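Local coordinates for protein VP24 (White spot syndrome virus, PDB 5HLJ) that serves as a major envelope protein of the virus, folding into a domain built largely of beta strands and crystallising as an assembly of three chains, at residues V62-G66 with D67-T71; G77-T80 with L81-K85. All coordinates share one frame; numbering follows the deposited sequence.

Interaction 1: residues V62-G66 with D67-T71; sequences VKKKG and DIILT
Gly66 and Asp67 lie where the loop after helix 58-61 turns into strand 68-72, and across this bend Lys64 meets Ile69. The backbone is almost fully stretched at Gly66 (phi -174°, psi 178°), bends at Asp67 and then runs on as regular strand. A weak bond from Gly66 N to Lys64 O, 3.2 Å, tightens the loop just before the bend.

Ile69 points its side chain at the loop and touches it with both branches. Its CG2 lies 3.6 Å from Lys64 CB and touches Lys64 CG as well, the two side chains crossing at about a right angle. The longer branch reaches toward the glycine, placing Ile69 CD1 3.7 Å from Gly66 C and still close to Lys64 CB. Lys64 shares only the root of its chain, because a bend at chi2 (-63°) leads the ammonium end away from the strand. Tyr50 of strand 48-51 touches both Lys64 and Ile69, and Tyr98 and Leu61 also border the isoleucine. Asp67 turns outward from the loop, and its OD2 accepts a hydrogen bond from Lys48 N.

The local contact is therefore apolar, a buried branched side chain against lysine methylenes and a peptide group, and depends on shape and burial rather than directed bonds.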
loop_
_atom_site.group_PDB
_atom_site.type_symbol
_atom_site.label_atom_id
_atom_site.label_comp_id
_atom_site.label_asym_id
_atom_site.label_seq_id
_atom_site.Cartn_x
_atom_site.Cartn_y
_atom_site.Cartn_z
ATOM N N VAL A 62 22.985 16.888 10.374
ATOM C CA VAL A 62 23.039 17.836 9.258
ATOM C C VAL A 62 24.403 17.897 8.555
ATOM O O VAL A 62 24.580 18.653 7.597
ATOM C CB VAL A 62 22.661 19.272 9.705
ATOM C CG1 VAL A 62 21.252 19.287 10.304
ATOM C CG2 VAL A 62 23.687 19.844 10.668
ATOM N N LYS A 63 25.362 17.102 9.015
ATOM C CA LYS A 63 26.681 17.076 8.381
ATOM C C LYS A 63 26.865 15.865 7.455
ATOM O O LYS A 63 27.836 15.794 6.701
ATOM C CB LYS A 63 27.774 17.087 9.452
ATOM C CG LYS A 63 27.649 18.277 10.409
ATOM C CD LYS A 63 28.936 18.577 11.173
ATOM C CE LYS A 63 29.111 17.674 12.366
ATOM N NZ LYS A 63 30.194 18.185 13.258
ATOM N N LYS A 64 25.930 14.917 7.506
ATOM C CA LYS A 64 26.046 13.709 6.703
ATOM C C LYS A 64 25.966 14.013 5.213
ATOM O O LYS A 64 25.436 15.046 4.799
ATOM C CB LYS A 64 24.975 12.704 7.093
ATOM C CG LYS A 64 24.977 12.367 8.552
ATOM C CD LYS A 64 26.254 11.695 8.978
ATOM C CE LYS A 64 26.226 11.410 10.459
ATOM N NZ LYS A 64 27.353 10.538 10.874
ATOM N N LYS A 65 26.511 13.105 4.413
ATOM C CA LYS A 65 26.650 13.334 2.980
ATOM C C LYS A 65 25.447 12.767 2.238
ATOM O O LYS A 65 25.478 11.625 1.761
ATOM C CB LYS A 65 27.932 12.699 2.450
ATOM C CG LYS A 65 29.153 13.592 2.586
ATOM C CD LYS A 65 30.427 12.777 2.769
ATOM C CE LYS A 65 31.673 13.638 2.555
ATOM N NZ LYS A 65 32.894 12.818 2.785
ATOM N N GLY A 66 24.398 13.575 2.117
ATOM C CA GLY A 66 23.200 13.156 1.424
ATOM C C GLY A 66 22.236 14.300 1.309
ATOM O O GLY A 66 22.492 15.383 1.801
ATOM N N ASP A 67 21.113 14.044 0.658
ATOM C CA ASP A 67 20.096 15.059 0.464
ATOM C C ASP A 67 18.978 14.962 1.510
ATOM O O ASP A 67 18.332 15.960 1.856
ATOM C CB ASP A 67 19.516 14.944 -0.949
ATOM C CG ASP A 67 20.566 15.189 -2.031
ATOM O OD1 ASP A 67 20.858 16.375 -2.304
ATOM O OD2 ASP A 67 21.090 14.201 -2.602
ATOM N N ILE A 68 18.759 13.743 1.995
ATOM C CA ILE A 68 17.774 13.439 3.026
ATOM C C ILE A 68 18.453 12.509 4.031
ATOM O O ILE A 68 18.959 11.450 3.644
ATOM C CB ILE A 68 16.503 12.769 2.437
ATOM C CG1 ILE A 68 15.806 13.698 1.443
ATOM C CG2 ILE A 68 15.548 12.383 3.525
ATOM C CD1 ILE A 68 14.699 13.023 0.650
ATOM N N ILE A 69 18.496 12.911 5.302
ATOM C CA ILE A 69 19.241 12.172 6.313
ATOM C C ILE A 69 18.299 11.672 7.388
ATOM O O ILE A 69 17.535 12.454 7.969
ATOM C CB ILE A 69 20.343 13.045 6.993
ATOM C CG1 ILE A 69 20.956 14.031 6.003
ATOM C CG2 ILE A 69 21.416 12.164 7.650
ATOM C CD1 ILE A 69 21.764 13.376 4.902
ATOM N N LEU A 70 18.365 10.380 7.680
ATOM C CA LEU A 70 17.484 9.790 8.664
ATOM C C LEU A 70 18.264 9.121 9.783
ATOM O O LEU A 70 19.329 8.548 9.547
ATOM C CB LEU A 70 16.561 8.756 8.022
ATOM C CG LEU A 70 15.665 9.134 6.847
ATOM C CD1 LEU A 70 16.399 8.992 5.523
ATOM C CD2 LEU A 70 14.445 8.247 6.880
ATOM N N THR A 71 17.712 9.184 10.995
ATOM C CA THR A 71 18.192 8.382 12.112
ATOM C C THR A 71 16.991 7.903 12.942
ATOM O O THR A 71 16.018 8.632 13.119
ATOM C CB THR A 71 19.195 9.175 13.013
ATOM O OG1 THR A 71 19.696 8.322 14.045
ATOM C CG2 THR A 71 18.528 10.390 13.655
#

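Interaction 2: residues G77-T80 with L81-K85; sequences GDHT and LNVNK
A CH-pi contact between His79 and Val83 spans a bend in the long loop that joins strand 68-72 to strand 90-99. The chain directions before and after the bend differ by 136°, and inverse gamma turns centred on Asp78 and Asn82 shape its two arms. Each turn has a weak backbone bond, from His79 N to Gly77 O at 2.9 Å and from Val83 N to Leu81 O at 3.0 Å.

The imidazole of His79 lies inside the bend. Val83 presents one methyl to it: CG2 sits over a face, 3.8 Å from the ring centroid and 25° off the normal, displaced toward the rim so that its closest ring atom is His79 CE1 at 3.5 Å. Val83 chi1 of -71° sets this methyl between its own backbone N and carbonyl carbon, directed at the histidine. At the root of the side chain, His79 CB rests 3.6 Å from Leu81 O. Both ring nitrogens are engaged, ND1 with Glu92 OE1 and NE2 with Gly31 O, which should fix the rotation of the imidazole; the ring of His33 stacks on it too.

On the outer side of the bend the chain faces another copy of the protein. Asn82 bonds through its side-chain amide to Arg121 and Glu122 of the second subunit, whose Leu116 packs on Leu81, so the bend forms part of a subunit interface.

Lys85 stretches its extended chain back toward the first arm. Its ammonium has a long, weak ion pair with Asp76 and approaches the histidine obliquely, with Lys85 NZ 4.3 Å from His79 CD2.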
loop_
_atom_site.group_PDB
_atom_site.type_symbol
_atom_site.label_atom_id
_atom_site.label_comp_id
_atom_site.label_asym_id
_atom_site.label_seq_id
_atom_site.Cartn_x
_atom_site.Cartn_y
_atom_site.Cartn_z
ATOM N N GLY A 77 11.312 7.509 26.394
ATOM C CA GLY A 77 11.121 8.929 26.194
ATOM C C GLY A 77 11.031 9.298 24.733
ATOM O O GLY A 77 10.327 10.232 24.385
ATOM N N ASP A 78 11.742 8.571 23.874
ATOM C CA ASP A 78 11.628 8.776 22.428
ATOM C C ASP A 78 10.381 8.045 21.894
ATOM O O ASP A 78 10.492 7.065 21.161
ATOM C CB ASP A 78 12.895 8.294 21.715
ATOM C CG ASP A 78 14.135 9.122 22.071
ATOM O OD1 ASP A 78 14.001 10.315 22.429
ATOM O OD2 ASP A 78 15.260 8.575 21.974
ATOM N N HIS A 79 9.202 8.526 22.290
ATOM C CA HIS A 79 7.922 7.896 21.964
ATOM C C HIS A 79 6.806 8.924 21.879
ATOM O O HIS A 79 6.581 9.659 22.841
ATOM C CB HIS A 79 7.512 6.866 23.022
ATOM C CG HIS A 79 8.214 5.553 22.925
ATOM N ND1 HIS A 79 7.840 4.573 22.036
ATOM C CD2 HIS A 79 9.243 5.037 23.642
ATOM C CE1 HIS A 79 8.620 3.513 22.191
ATOM N NE2 HIS A 79 9.481 3.776 23.164
ATOM N N THR A 80 6.076 8.957 20.769
ATOM C CA THR A 80 4.851 9.748 20.731
ATOM C C THR A 80 3.662 8.878 21.113
ATOM O O THR A 80 2.529 9.358 21.194
ATOM C CB THR A 80 4.590 10.344 19.355
ATOM O OG1 THR A 80 4.480 9.270 18.408
ATOM C CG2 THR A 80 5.719 11.287 18.952
ATOM N N LEU A 81 3.936 7.600 21.341
ATOM C CA LEU A 81 2.910 6.585 21.523
ATOM C C LEU A 81 3.044 5.861 22.864
ATOM O O LEU A 81 4.153 5.544 23.286
ATOM C CB LEU A 81 3.002 5.562 20.391
ATOM C CG LEU A 81 2.085 5.540 19.166
ATOM C CD1 LEU A 81 1.514 6.899 18.786
ATOM C CD2 LEU A 81 2.823 4.868 17.992
ATOM N N ASN A 82 1.921 5.573 23.518
ATOM C CA ASN A 82 1.950 4.739 24.716
ATOM C C ASN A 82 2.174 3.290 24.353
ATOM O O ASN A 82 1.224 2.556 24.127
ATOM C CB ASN A 82 0.647 4.820 25.520
ATOM C CG ASN A 82 0.342 6.205 26.017
ATOM O OD1 ASN A 82 1.213 7.089 26.059
ATOM N ND2 ASN A 82 -0.916 6.411 26.405
ATOM N N VAL A 83 3.418 2.864 24.298
ATOM C CA VAL A 83 3.665 1.449 24.141
ATOM C C VAL A 83 3.674 0.765 25.506
ATOM O O VAL A 83 4.091 1.348 26.509
ATOM C CB VAL A 83 4.986 1.192 23.415
ATOM C CG1 VAL A 83 4.855 1.581 21.925
ATOM C CG2 VAL A 83 6.098 1.957 24.094
ATOM N N ASN A 84 3.200 -0.472 25.534
ATOM C CA ASN A 84 3.283 -1.283 26.730
ATOM C C ASN A 84 4.690 -1.855 26.842
ATOM O O ASN A 84 5.019 -2.883 26.234
ATOM C CB ASN A 84 2.212 -2.387 26.699
ATOM C CG ASN A 84 2.278 -3.315 27.902
ATOM O OD1 ASN A 84 3.081 -3.119 28.816
ATOM N ND2 ASN A 84 1.424 -4.333 27.908
ATOM N N LYS A 85 5.522 -1.187 27.631
ATOM C CA LYS A 85 6.917 -1.589 27.775
ATOM C C LYS A 85 7.068 -2.900 28.550
ATOM O O LYS A 85 8.147 -3.474 28.583
ATOM C CB LYS A 85 7.706 -0.460 28.433
ATOM C CG LYS A 85 7.313 0.908 27.876
ATOM C CD LYS A 85 8.303 2.002 28.218
ATOM C CE LYS A 85 7.808 3.363 27.725
ATOM N NZ LYS A 85 8.854 4.419 27.847
#

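Overall arrangement
The two contacts follow one another along the chain: interaction 1 includes the loop leading into strand 68-72 and most of that strand, and interaction 2 lies in the loop that follows it. Their centres are about 25 Å apart and their nearest atoms about 9 Å, without touching. Both meet strand 90-99, and interaction 1 also packs on strand 48-51. Interaction 1 is partly buried, whereas interaction 2 is a surface contact built round an aromatic ring with polar anchors. It borders the second subunit, while no other chain of the assembly touches interaction 1. Here the contact at the sheet is made by apolar groups, and the loop at the interface combines a CH-pi contact with polar bonds.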